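Local coordinates for glutamine aminotransferase class-II domain protein (Ruegeria pomeroyi, PDB 3MDN) that probably hydrolyses glutamine to release ammonia, as class-II glutamine amidotransferases of the N-terminal nucleophile type do, its physiological acceptor being unassigned, at residues Asn114-Gly119 against Thr181-Arg186; Glu146-Leu151 against Ala166-Arg171; Glu121-Gln126 against Arg177-Thr182. One frame throughout, in Å; residues are numbered along the deposited sequence.

Overall arrangement
The three contacts tie the helices between strands 116-117 and 185-192 to each other and to the sheet. Contact 1 pairs strand 116-117 with strand 185-192; helix 161-179 takes part in both contact 2 and contact 3. Contacts 1 and 2 have centres 13 Å apart and meet where M185 CE lies 3.7 Å from I169 O. Contacts 1 and 3, 10 Å between centres, share T181 and T182 and join where V117 CG1 packs 3.7 Å from F123 CZ. Contacts 2 and 3 do not touch: their nearest atoms are about 6 Å apart. In contact 1, N114 packs on C4, probably the nucleophile of this family; contact 3 reaches a second subunit.

Contact 1 of 3, residues Asn114-Gly119 against Thr181-Arg186; sequences NGQVGG and TTPHMR
V117 sets CG1 opposite its backbone N (chi1 179°), leaving CG2 beside that N and facing selenomethionine M185; the latter swings CG away from its own N (chi1 173°) and bends at the next two torsions, so that CE comes 3.8 Å from V117 CG2. The two side chains lie side by side, and helix 161-179 covers M185 through L172 and E173. From the other sheet face, Q116 crosses P183 at about a right angle, its NE2 4.2 Å from P183 CG. That same CG sits over the guanidinium of R186, 3.5 Å above its plane, while R186 NH2 is salt-bridged to D205. Main-chain bonds fix the register: R186 N to Q116 O is nearly straight (2.9 Å, 173°), and Q116 N reaches R186 O at 3.1 Å. Beyond the cis peptide before P183, G118 N meets H184 O at 3.3 Å from above the carbonyl plane, and G118 lies so close to T181 and P183 that a side chain would clash. S176 OG bonds both G118 O and H184 ND1. The pairing follows the corner at G115; N114-G115 is consistent with the Asn-Gly oxyanion hole of class-II amidotransferases.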
ATOM      1  N   ASN D 114      -6.779 -23.342   0.951  1.00 26.97           N
ATOM      2  CA  ASN D 114      -5.497 -23.661   0.372  1.00 27.63           C
ATOM      3  C   ASN D 114      -5.791 -24.733  -0.705  1.00 27.63           C
ATOM      4  O   ASN D 114      -6.493 -25.733  -0.429  1.00 27.02           O
ATOM      5  CB  ASN D 114      -4.613 -24.230   1.510  1.00 28.01           C
ATOM      6  CG  ASN D 114      -3.147 -24.226   1.190  1.00 32.15           C
ATOM      7  OD1 ASN D 114      -2.324 -24.574   2.047  1.00 38.47           O
ATOM      8  ND2 ASN D 114      -2.789 -23.850  -0.030  1.00 34.52           N
ATOM      9  N   GLY D 115      -5.295 -24.502  -1.919  1.00 26.60           N
ATOM     10  CA  GLY D 115      -5.356 -25.479  -3.013  1.00 26.59           C
ATOM     11  C   GLY D 115      -5.819 -24.810  -4.316  1.00 26.97           C
ATOM     12  O   GLY D 115      -5.570 -23.630  -4.539  1.00 26.21           O
ATOM     13  N   GLN D 116      -6.525 -25.553  -5.156  1.00 26.03           N
ATOM     14  CA  GLN D 116      -6.931 -25.046  -6.448  1.00 25.65           C
ATOM     15  C   GLN D 116      -8.052 -25.875  -7.030  1.00 24.87           C
ATOM     16  O   GLN D 116      -8.223 -27.049  -6.698  1.00 24.33           O
ATOM     17  CB  GLN D 116      -5.745 -25.116  -7.410  1.00 26.25           C
ATOM     18  CG  GLN D 116      -5.245 -26.552  -7.671  1.00 28.49           C
ATOM     19  CD  GLN D 116      -4.255 -26.616  -8.834  1.00 32.94           C
ATOM     20  OE1 GLN D 116      -4.630 -26.436 -10.004  1.00 35.99           O
ATOM     21  NE2 GLN D 116      -2.994 -26.873  -8.522  1.00 31.01           N
ATOM     22  N   VAL D 117      -8.809 -25.244  -7.909  1.00 24.06           N
ATOM     23  CA  VAL D 117      -9.723 -25.919  -8.804  1.00 22.88           C
ATOM     24  C   VAL D 117      -9.012 -25.893 -10.149  1.00 22.69           C
ATOM     25  O   VAL D 117      -8.709 -24.812 -10.675  1.00 21.53           O
ATOM     26  CB  VAL D 117     -11.055 -25.154  -8.814  1.00 23.82           C
ATOM     27  CG1 VAL D 117     -12.074 -25.799  -9.756  1.00 22.45           C
ATOM     28  CG2 VAL D 117     -11.596 -25.085  -7.357  1.00 21.63           C
ATOM     29  N   GLY D 118      -8.695 -27.072 -10.685  1.00 21.13           N
ATOM     30  CA  GLY D 118      -7.879 -27.153 -11.894  1.00 20.61           C
ATOM     31  C   GLY D 118      -8.514 -26.514 -13.129  1.00 20.50           C
ATOM     32  O   GLY D 118      -9.647 -26.830 -13.464  1.00 19.83           O
ATOM     33  N   GLY D 119      -7.775 -25.619 -13.784  1.00 20.40           N
ATOM     34  CA  GLY D 119      -8.181 -24.992 -15.039  1.00 22.16           C
ATOM     35  C   GLY D 119      -9.236 -23.919 -14.838  1.00 22.79           C
ATOM     36  O   GLY D 119      -9.871 -23.480 -15.793  1.00 23.62           O
ATOM     37  N   THR D 181      -8.754 -28.835 -15.970  1.00 27.79           N
ATOM     38  CA  THR D 181      -7.681 -29.806 -16.072  1.00 28.31           C
ATOM     39  C   THR D 181      -7.462 -30.427 -14.716  1.00 27.56           C
ATOM     40  O   THR D 181      -8.152 -30.088 -13.753  1.00 27.51           O
ATOM     41  CB  THR D 181      -6.330 -29.173 -16.510  1.00 28.45           C
ATOM     42  OG1 THR D 181      -5.913 -28.230 -15.519  1.00 30.61           O
ATOM     43  CG2 THR D 181      -6.448 -28.467 -17.809  1.00 29.01           C
ATOM     44  N   THR D 182      -6.490 -31.327 -14.679  1.00 27.10           N
ATOM     45  CA  THR D 182      -5.980 -31.974 -13.478  1.00 27.75           C
ATOM     46  C   THR D 182      -5.081 -31.008 -12.743  1.00 27.35           C
ATOM     47  O   THR D 182      -4.405 -30.200 -13.387  1.00 27.81           O
ATOM     48  CB  THR D 182      -5.095 -33.162 -13.895  1.00 27.06           C
ATOM     49  OG1 THR D 182      -5.941 -34.209 -14.342  1.00 26.46           O
ATOM     50  CG2 THR D 182      -4.273 -33.673 -12.732  1.00 30.31           C
ATOM     51  N   PRO D 183      -5.078 -31.061 -11.404  1.00 26.99           N
ATOM     52  CA  PRO D 183      -6.034 -31.765 -10.537  1.00 26.56           C
ATOM     53  C   PRO D 183      -7.335 -31.007 -10.421  1.00 25.04           C
ATOM     54  O   PRO D 183      -7.320 -29.805 -10.264  1.00 24.85           O
ATOM     55  CB  PRO D 183      -5.336 -31.788  -9.163  1.00 26.22           C
ATOM     56  CG  PRO D 183      -4.278 -30.770  -9.244  1.00 27.57           C
ATOM     57  CD  PRO D 183      -3.846 -30.712 -10.677  1.00 27.09           C
ATOM     58  N   HIS D 184      -8.447 -31.719 -10.449  1.00 24.25           N
ATOM     59  CA  HIS D 184      -9.735 -31.085 -10.515  1.00 24.11           C
ATOM     60  C   HIS D 184     -10.089 -30.361  -9.222  1.00 24.50           C
ATOM     61  O   HIS D 184     -10.652 -29.282  -9.270  1.00 24.16           O
ATOM     62  CB  HIS D 184     -10.816 -32.072 -10.970  1.00 23.77           C
ATOM     63  CG  HIS D 184     -10.545 -32.645 -12.326  1.00 24.34           C
ATOM     64  ND1 HIS D 184     -10.511 -31.868 -13.466  1.00 22.75           N
ATOM     65  CD2 HIS D 184     -10.268 -33.911 -12.723  1.00 22.48           C
ATOM     66  CE1 HIS D 184     -10.213 -32.630 -14.506  1.00 22.83           C
ATOM     67  NE2 HIS D 184     -10.071 -33.873 -14.083  1.00 22.47           N
HETATM   68  N   MSE D 185      -9.733 -30.929  -8.078  1.00 24.16           N
HETATM   69  CA  MSE D 185     -10.056 -30.287  -6.820  1.00 23.90           C
HETATM   70  C   MSE D 185      -9.005 -30.632  -5.789  1.00 24.46           C
HETATM   71  O   MSE D 185      -8.835 -31.804  -5.461  1.00 24.06           O
HETATM   72  CB  MSE D 185     -11.429 -30.733  -6.310  1.00 24.05           C
HETATM   73  CG  MSE D 185     -11.732 -30.201  -4.882  1.00 24.34           C
HETATM   74 SE   MSE D 185     -11.984 -28.227  -4.876  1.00 33.04          SE
HETATM   75  CE  MSE D 185     -13.472 -28.141  -6.127  1.00 22.76           C
ATOM     76  N   ARG D 186      -8.266 -29.632  -5.312  1.00 24.07           N
ATOM     77  CA  ARG D 186      -7.372 -29.822  -4.163  1.00 25.83           C
ATOM     78  C   ARG D 186      -7.821 -28.832  -3.101  1.00 26.56           C
ATOM     79  O   ARG D 186      -7.900 -27.633  -3.373  1.00 26.91           O
ATOM     80  CB  ARG D 186      -5.926 -29.532  -4.539  1.00 25.23           C
ATOM     81  CG  ARG D 186      -5.356 -30.434  -5.621  1.00 26.14           C
ATOM     82  CD  ARG D 186      -4.324 -31.353  -5.032  1.00 23.91           C
ATOM     83  NE  ARG D 186      -3.791 -32.352  -5.959  1.00 24.85           N
ATOM     84  CZ  ARG D 186      -2.593 -32.288  -6.549  1.00 26.08           C
ATOM     85  NH1 ARG D 186      -1.792 -31.241  -6.326  1.00 25.15           N
ATOM     86  NH2 ARG D 186      -2.192 -33.276  -7.357  1.00 21.62           N
TER

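Contact 2 of 3, residues Glu146-Leu151 against Ala166-Arg171; sequences EVLFLL and ARAIAR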
ATOM      1  N   GLU D 146     -12.897 -17.837  -3.506  1.00 25.56           N
ATOM      2  CA  GLU D 146     -14.033 -16.974  -3.181  1.00 25.32           C
ATOM      3  C   GLU D 146     -15.317 -17.569  -3.736  1.00 25.44           C
ATOM      4  O   GLU D 146     -16.334 -17.587  -3.064  1.00 24.38           O
ATOM      5  CB  GLU D 146     -13.805 -15.550  -3.668  1.00 24.40           C
ATOM      6  CG  GLU D 146     -14.881 -14.575  -3.186  1.00 24.23           C
ATOM      7  CD  GLU D 146     -14.713 -13.166  -3.673  1.00 25.30           C
ATOM      8  OE1 GLU D 146     -14.242 -12.956  -4.829  1.00 24.56           O
ATOM      9  OE2 GLU D 146     -15.117 -12.250  -2.904  1.00 25.45           O
ATOM     10  N   VAL D 147     -15.250 -18.102  -4.950  1.00 26.56           N
ATOM     11  CA  VAL D 147     -16.348 -18.913  -5.468  1.00 27.77           C
ATOM     12  C   VAL D 147     -16.754 -20.071  -4.544  1.00 27.82           C
ATOM     13  O   VAL D 147     -17.930 -20.212  -4.205  1.00 27.96           O
ATOM     14  CB  VAL D 147     -16.038 -19.489  -6.868  1.00 28.25           C
ATOM     15  CG1 VAL D 147     -17.305 -20.169  -7.453  1.00 29.61           C
ATOM     16  CG2 VAL D 147     -15.633 -18.377  -7.782  1.00 27.62           C
ATOM     17  N   LEU D 148     -15.792 -20.884  -4.121  1.00 27.51           N
ATOM     18  CA  LEU D 148     -16.104 -22.018  -3.284  1.00 28.08           C
ATOM     19  C   LEU D 148     -16.919 -21.544  -2.054  1.00 27.17           C
ATOM     20  O   LEU D 148     -17.899 -22.174  -1.640  1.00 27.74           O
ATOM     21  CB  LEU D 148     -14.808 -22.700  -2.837  1.00 28.54           C
ATOM     22  CG  LEU D 148     -14.611 -24.227  -2.779  1.00 32.66           C
ATOM     23  CD1 LEU D 148     -13.655 -24.553  -1.653  1.00 34.28           C
ATOM     24  CD2 LEU D 148     -15.906 -25.043  -2.638  1.00 33.48           C
ATOM     25  N   PHE D 149     -16.489 -20.445  -1.456  1.00 26.19           N
ATOM     26  CA  PHE D 149     -17.153 -19.921  -0.255  1.00 25.64           C
ATOM     27  C   PHE D 149     -18.574 -19.472  -0.570  1.00 24.90           C
ATOM     28  O   PHE D 149     -19.512 -19.820   0.121  1.00 24.30           O
ATOM     29  CB  PHE D 149     -16.361 -18.742   0.308  1.00 24.85           C
ATOM     30  CG  PHE D 149     -17.016 -18.037   1.483  1.00 25.48           C
ATOM     31  CD1 PHE D 149     -17.589 -18.742   2.532  1.00 28.63           C
ATOM     32  CD2 PHE D 149     -16.967 -16.646   1.565  1.00 28.17           C
ATOM     33  CE1 PHE D 149     -18.132 -18.061   3.640  1.00 25.33           C
ATOM     34  CE2 PHE D 149     -17.532 -15.961   2.653  1.00 28.92           C
ATOM     35  CZ  PHE D 149     -18.102 -16.673   3.685  1.00 27.42           C
ATOM     36  N   LEU D 150     -18.729 -18.698  -1.622  1.00 23.81           N
ATOM     37  CA  LEU D 150     -20.068 -18.157  -1.947  1.00 24.66           C
ATOM     38  C   LEU D 150     -21.016 -19.233  -2.466  1.00 23.99           C
ATOM     39  O   LEU D 150     -22.224 -19.182  -2.198  1.00 23.12           O
ATOM     40  CB  LEU D 150     -19.952 -17.007  -2.934  1.00 22.67           C
ATOM     41  CG  LEU D 150     -19.096 -15.878  -2.361  1.00 24.19           C
ATOM     42  CD1 LEU D 150     -18.989 -14.786  -3.379  1.00 21.67           C
ATOM     43  CD2 LEU D 150     -19.664 -15.331  -1.032  1.00 21.63           C
ATOM     44  N   LEU D 151     -20.459 -20.189  -3.213  1.00 24.60           N
ATOM     45  CA  LEU D 151     -21.203 -21.398  -3.602  1.00 25.75           C
ATOM     46  C   LEU D 151     -21.659 -22.204  -2.388  1.00 25.32           C
ATOM     47  O   LEU D 151     -22.751 -22.750  -2.384  1.00 26.17           O
ATOM     48  CB  LEU D 151     -20.364 -22.324  -4.473  1.00 26.57           C
ATOM     49  CG  LEU D 151     -20.090 -22.187  -5.977  1.00 29.24           C
ATOM     50  CD1 LEU D 151     -20.022 -23.619  -6.535  1.00 30.88           C
ATOM     51  CD2 LEU D 151     -21.170 -21.442  -6.730  1.00 29.19           C
ATOM     52  N   ALA D 166     -19.808 -29.780   0.915  1.00 27.89           N
ATOM     53  CA  ALA D 166     -19.879 -31.012   0.105  1.00 26.55           C
ATOM     54  C   ALA D 166     -20.499 -30.758  -1.293  1.00 25.36           C
ATOM     55  O   ALA D 166     -19.947 -31.165  -2.330  1.00 24.38           O
ATOM     56  CB  ALA D 166     -20.668 -32.091   0.859  1.00 26.66           C
ATOM     57  N   ARG D 167     -21.632 -30.072  -1.321  1.00 24.57           N
ATOM     58  CA  ARG D 167     -22.299 -29.748  -2.604  1.00 23.99           C
ATOM     59  C   ARG D 167     -21.546 -28.710  -3.473  1.00 23.86           C
ATOM     60  O   ARG D 167     -21.455 -28.842  -4.719  1.00 24.33           O
ATOM     61  CB  ARG D 167     -23.750 -29.319  -2.356  1.00 23.43           C
ATOM     62  CG  ARG D 167     -24.714 -30.477  -1.984  1.00 24.46           C
ATOM     63  CD  ARG D 167     -26.203 -29.996  -1.873  1.00 28.01           C
ATOM     64  NE  ARG D 167     -26.373 -29.001  -0.814  1.00 26.62           N
ATOM     65  CZ  ARG D 167     -26.571 -29.305   0.465  1.00 25.62           C
ATOM     66  NH1 ARG D 167     -26.698 -28.353   1.375  1.00 25.51           N
ATOM     67  NH2 ARG D 167     -26.656 -30.563   0.834  1.00 25.72           N
ATOM     68  N   ALA D 168     -21.019 -27.670  -2.839  1.00 23.46           N
ATOM     69  CA  ALA D 168     -20.240 -26.661  -3.563  1.00 23.65           C
ATOM     70  C   ALA D 168     -19.006 -27.303  -4.221  1.00 24.25           C
ATOM     71  O   ALA D 168     -18.673 -27.023  -5.387  1.00 24.26           O
ATOM     72  CB  ALA D 168     -19.816 -25.573  -2.616  1.00 23.27           C
ATOM     73  N   ILE D 169     -18.347 -28.190  -3.486  1.00 24.26           N
ATOM     74  CA  ILE D 169     -17.180 -28.876  -4.040  1.00 25.64           C
ATOM     75  C   ILE D 169     -17.522 -29.783  -5.228  1.00 25.89           C
ATOM     76  O   ILE D 169     -16.838 -29.753  -6.266  1.00 26.37           O
ATOM     77  CB  ILE D 169     -16.439 -29.640  -2.917  1.00 26.25           C
ATOM     78  CG1 ILE D 169     -15.638 -28.627  -2.078  1.00 27.06           C
ATOM     79  CG2 ILE D 169     -15.530 -30.733  -3.476  1.00 26.75           C
ATOM     80  CD1 ILE D 169     -15.139 -29.242  -0.796  1.00 33.57           C
ATOM     81  N   ALA D 170     -18.578 -30.593  -5.084  1.00 26.14           N
ATOM     82  CA  ALA D 170     -19.076 -31.434  -6.191  1.00 26.69           C
ATOM     83  C   ALA D 170     -19.297 -30.606  -7.453  1.00 26.64           C
ATOM     84  O   ALA D 170     -18.859 -30.968  -8.552  1.00 27.62           O
ATOM     85  CB  ALA D 170     -20.392 -32.162  -5.793  1.00 25.84           C
ATOM     86  N   ARG D 171     -19.992 -29.490  -7.289  1.00 26.32           N
ATOM     87  CA  ARG D 171     -20.289 -28.611  -8.415  1.00 26.27           C
ATOM     88  C   ARG D 171     -19.018 -28.082  -9.095  1.00 25.54           C
ATOM     89  O   ARG D 171     -18.886 -28.134 -10.325  1.00 24.60           O
ATOM     90  CB  ARG D 171     -21.155 -27.459  -7.936  1.00 27.17           C
ATOM     91  CG  ARG D 171     -22.619 -27.707  -8.143  1.00 32.61           C
ATOM     92  CD  ARG D 171     -23.039 -27.132  -9.539  1.00 39.49           C
ATOM     93  NE  ARG D 171     -23.867 -25.927  -9.459  1.00 43.67           N
ATOM     94  CZ  ARG D 171     -24.424 -25.477  -8.338  1.00 44.12           C
ATOM     95  NH1 ARG D 171     -24.233 -26.127  -7.201  1.00 44.62           N
ATOM     96  NH2 ARG D 171     -25.174 -24.387  -8.357  1.00 42.76           N
TER
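L148 and L151 of helix 144-154 pack against A168 and I169 of helix 161-179 in a helical layer of the alpha-beta-beta-alpha Ntn-hydrolase fold, the architecture expected of class-II amidotransferases. The two segments cross with 132° between their N-to-C directions, and their axes approach to 8.9 Å. A168, a small residue at the nearest backbone approach, points its methyl toward the partner helix and meets L151 CB at 3.8 Å. L148 CD2 reaches into the angle between two neighbours, 3.6 Å from I169 CG1 and 3.9 Å from A168 CB, its side chain lying aslant that of I169. The sheet adds further cover, since L148 and I169 both touch L187 of strand 185-192; L172, one turn on from A168, packs on L148 and L151. No hydrogen bond joins the segments, and the side chains that meet are mostly apolar. At the solvent side R171 turns its guanidinium to E155, with NH1 in a salt bridge, and R167 reaches the same carboxylate. With L151 CG beside its backbone N (chi1 -80°) and the second torsion off the staggered positions, CD1 lies 3.8 Å from A168 O and 4.2 Å from R171 CB.

Contact 3 of 3, residues Glu121-Gln126 against Arg177-Thr182; sequences EAFRKQ and RAHGTT
The H179 imidazole is sandwiched: Q126 OE1 stands 3.8 Å above the middle of one face, and the methyl of A178 lies 3.6 Å above the other. The contact joins the N-terminus of helix 124-129, where F123 occupies the N-cap position, to the C-terminus of helix 161-179, just before G180, on the outer side of the amidotransferase domain. The Q126 amide is tilted 46° to the imidazole, so the oxygen approaches the ring without a flat stack. The F123 phenyl receives G180 CA at its edge, near its plane, 4.0 Å from F123 CE1. F123 CG lies between its backbone N and carbonyl carbon (chi1 59°), a setting that turns the ring toward helix 161-179, where it passes H179 CB obliquely and also meets L175 and S176. F123 CB and H179 CB meet at 3.8 Å. Replacing F123 with an alanine would probably leave G180 CA and the L175 side chain without their aromatic neighbour, opening a gap between the helix ends. The far side of segment 121-126 faces a second subunit: K125 NZ pairs with D133 of that subunit, and R124 NH1 bonds to its R139 O. R124 is steadied within its own segment, where NE meets E121 OE2 on the syn side at 3.3 Å.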
ATOM      1  N   GLU D 121      -9.593 -20.785 -14.563  1.00 25.27           N
ATOM      2  CA  GLU D 121      -9.725 -19.605 -15.430  1.00 26.47           C
ATOM      3  C   GLU D 121     -10.439 -19.908 -16.740  1.00 25.91           C
ATOM      4  O   GLU D 121     -11.092 -19.042 -17.290  1.00 26.05           O
ATOM      5  CB  GLU D 121      -8.393 -18.901 -15.667  1.00 26.73           C
ATOM      6  CG  GLU D 121      -8.094 -17.873 -14.594  1.00 30.92           C
ATOM      7  CD  GLU D 121      -8.993 -16.618 -14.682  1.00 35.46           C
ATOM      8  OE1 GLU D 121      -9.039 -15.962 -15.758  1.00 36.22           O
ATOM      9  OE2 GLU D 121      -9.649 -16.286 -13.661  1.00 37.02           O
ATOM     10  N   ALA D 122     -10.373 -21.155 -17.199  1.00 25.65           N
ATOM     11  CA  ALA D 122     -11.058 -21.518 -18.437  1.00 25.30           C
ATOM     12  C   ALA D 122     -12.590 -21.609 -18.268  1.00 24.89           C
ATOM     13  O   ALA D 122     -13.314 -21.672 -19.263  1.00 25.49           O
ATOM     14  CB  ALA D 122     -10.494 -22.802 -19.021  1.00 24.57           C
ATOM     15  N   PHE D 123     -13.089 -21.595 -17.036  1.00 23.27           N
ATOM     16  CA  PHE D 123     -14.546 -21.640 -16.853  1.00 23.02           C
ATOM     17  C   PHE D 123     -15.071 -20.684 -15.789  1.00 23.04           C
ATOM     18  O   PHE D 123     -16.123 -20.927 -15.194  1.00 22.74           O
ATOM     19  CB  PHE D 123     -15.039 -23.083 -16.599  1.00 22.09           C
ATOM     20  CG  PHE D 123     -14.435 -23.756 -15.374  1.00 20.90           C
ATOM     21  CD1 PHE D 123     -13.300 -24.549 -15.483  1.00 17.91           C
ATOM     22  CD2 PHE D 123     -15.036 -23.629 -14.127  1.00 18.10           C
ATOM     23  CE1 PHE D 123     -12.764 -25.179 -14.366  1.00 17.92           C
ATOM     24  CE2 PHE D 123     -14.528 -24.252 -13.029  1.00 18.80           C
ATOM     25  CZ  PHE D 123     -13.383 -25.035 -13.137  1.00 18.53           C
ATOM     26  N   ARG D 124     -14.334 -19.601 -15.538  1.00 23.09           N
ATOM     27  CA  ARG D 124     -14.697 -18.736 -14.421  1.00 23.16           C
ATOM     28  C   ARG D 124     -16.136 -18.260 -14.548  1.00 22.04           C
ATOM     29  O   ARG D 124     -16.855 -18.198 -13.553  1.00 22.07           O
ATOM     30  CB  ARG D 124     -13.761 -17.535 -14.254  1.00 23.13           C
ATOM     31  CG  ARG D 124     -14.275 -16.567 -13.176  1.00 25.49           C
ATOM     32  CD  ARG D 124     -13.169 -15.816 -12.476  1.00 26.55           C
ATOM     33  NE  ARG D 124     -12.594 -14.830 -13.358  1.00 28.36           N
ATOM     34  CZ  ARG D 124     -13.032 -13.582 -13.478  1.00 27.08           C
ATOM     35  NH1 ARG D 124     -12.431 -12.792 -14.328  1.00 27.25           N
ATOM     36  NH2 ARG D 124     -14.062 -13.137 -12.759  1.00 27.86           N
ATOM     37  N   LYS D 125     -16.552 -17.940 -15.768  1.00 21.13           N
ATOM     38  CA  LYS D 125     -17.901 -17.426 -16.005  1.00 21.09           C
ATOM     39  C   LYS D 125     -18.982 -18.369 -15.467  1.00 21.71           C
ATOM     40  O   LYS D 125     -19.856 -17.931 -14.711  1.00 21.28           O
ATOM     41  CB  LYS D 125     -18.122 -17.132 -17.488  1.00 20.63           C
ATOM     42  CG  LYS D 125     -19.467 -16.511 -17.794  1.00 19.67           C
ATOM     43  CD  LYS D 125     -19.500 -15.946 -19.207  1.00 17.54           C
ATOM     44  CE  LYS D 125     -20.816 -15.270 -19.490  1.00 15.62           C
ATOM     45  NZ  LYS D 125     -20.909 -14.976 -20.915  1.00 13.18           N
ATOM     46  N   GLN D 126     -18.903 -19.650 -15.832  1.00 21.84           N
ATOM     47  CA  GLN D 126     -19.852 -20.654 -15.367  1.00 23.43           C
ATOM     48  C   GLN D 126     -19.791 -20.846 -13.853  1.00 24.30           C
ATOM     49  O   GLN D 126     -20.828 -21.044 -13.204  1.00 24.78           O
ATOM     50  CB  GLN D 126     -19.610 -21.999 -16.059  1.00 24.08           C
ATOM     51  CG  GLN D 126     -19.806 -21.980 -17.579  1.00 26.23           C
ATOM     52  CD  GLN D 126     -18.479 -21.889 -18.320  1.00 30.47           C
ATOM     53  OE1 GLN D 126     -18.162 -22.752 -19.145  1.00 33.80           O
ATOM     54  NE2 GLN D 126     -17.686 -20.859 -18.020  1.00 30.08           N
ATOM     55  N   ARG D 177     -13.858 -31.092 -14.254  1.00 23.16           N
ATOM     56  CA  ARG D 177     -13.868 -32.272 -15.125  1.00 24.22           C
ATOM     57  C   ARG D 177     -14.382 -31.951 -16.517  1.00 23.72           C
ATOM     58  O   ARG D 177     -13.870 -32.483 -17.491  1.00 22.96           O
ATOM     59  CB  ARG D 177     -14.694 -33.418 -14.542  1.00 24.91           C
ATOM     60  CG  ARG D 177     -14.047 -34.063 -13.346  1.00 28.45           C
ATOM     61  CD  ARG D 177     -14.007 -35.583 -13.435  1.00 35.72           C
ATOM     62  NE  ARG D 177     -13.275 -36.070 -12.265  1.00 38.46           N
ATOM     63  CZ  ARG D 177     -13.779 -35.986 -11.045  1.00 39.33           C
ATOM     64  NH1 ARG D 177     -15.003 -35.475 -10.890  1.00 39.07           N
ATOM     65  NH2 ARG D 177     -13.080 -36.405  -9.999  1.00 39.45           N
ATOM     66  N   ALA D 178     -15.375 -31.066 -16.605  1.00 23.99           N
ATOM     67  CA  ALA D 178     -15.962 -30.668 -17.905  1.00 24.51           C
ATOM     68  C   ALA D 178     -15.091 -29.721 -18.732  1.00 24.94           C
ATOM     69  O   ALA D 178     -14.967 -29.884 -19.950  1.00 24.40           O
ATOM     70  CB  ALA D 178     -17.329 -30.017 -17.699  1.00 24.17           C
ATOM     71  N   HIS D 179     -14.525 -28.702 -18.081  1.00 24.96           N
ATOM     72  CA  HIS D 179     -13.890 -27.603 -18.819  1.00 25.48           C
ATOM     73  C   HIS D 179     -12.430 -27.343 -18.453  1.00 26.04           C
ATOM     74  O   HIS D 179     -11.761 -26.541 -19.103  1.00 26.62           O
ATOM     75  CB  HIS D 179     -14.683 -26.292 -18.630  1.00 25.47           C
ATOM     76  CG  HIS D 179     -16.171 -26.441 -18.748  1.00 24.98           C
ATOM     77  ND1 HIS D 179     -16.799 -26.715 -19.945  1.00 23.60           N
ATOM     78  CD2 HIS D 179     -17.159 -26.334 -17.820  1.00 24.06           C
ATOM     79  CE1 HIS D 179     -18.107 -26.761 -19.752  1.00 24.75           C
ATOM     80  NE2 HIS D 179     -18.352 -26.535 -18.473  1.00 24.89           N
ATOM     81  N   GLY D 180     -11.944 -27.998 -17.405  1.00 26.74           N
ATOM     82  CA  GLY D 180     -10.690 -27.617 -16.769  1.00 27.11           C
ATOM     83  C   GLY D 180      -9.594 -28.645 -16.979  1.00 27.71           C
ATOM     84  O   GLY D 180      -9.491 -29.244 -18.040  1.00 27.39           O
ATOM     85  N   THR D 181      -8.754 -28.835 -15.970  1.00 27.79           N
ATOM     86  CA  THR D 181      -7.681 -29.806 -16.072  1.00 28.31           C
ATOM     87  C   THR D 181      -7.462 -30.427 -14.716  1.00 27.56           C
ATOM     88  O   THR D 181      -8.152 -30.088 -13.753  1.00 27.51           O
ATOM     89  CB  THR D 181      -6.330 -29.173 -16.510  1.00 28.45           C
ATOM     90  OG1 THR D 181      -5.913 -28.230 -15.519  1.00 30.61           O
ATOM     91  CG2 THR D 181      -6.448 -28.467 -17.809  1.00 29.01           C
ATOM     92  N   THR D 182      -6.490 -31.327 -14.679  1.00 27.10           N
ATOM     93  CA  THR D 182      -5.980 -31.974 -13.478  1.00 27.75           C
ATOM     94  C   THR D 182      -5.081 -31.008 -12.743  1.00 27.35           C
ATOM     95  O   THR D 182      -4.405 -30.200 -13.387  1.00 27.81           O
ATOM     96  CB  THR D 182      -5.095 -33.162 -13.895  1.00 27.06           C
ATOM     97  OG1 THR D 182      -5.941 -34.209 -14.342  1.00 26.46           O
ATOM     98  CG2 THR D 182      -4.273 -33.673 -12.732  1.00 30.31           C
TER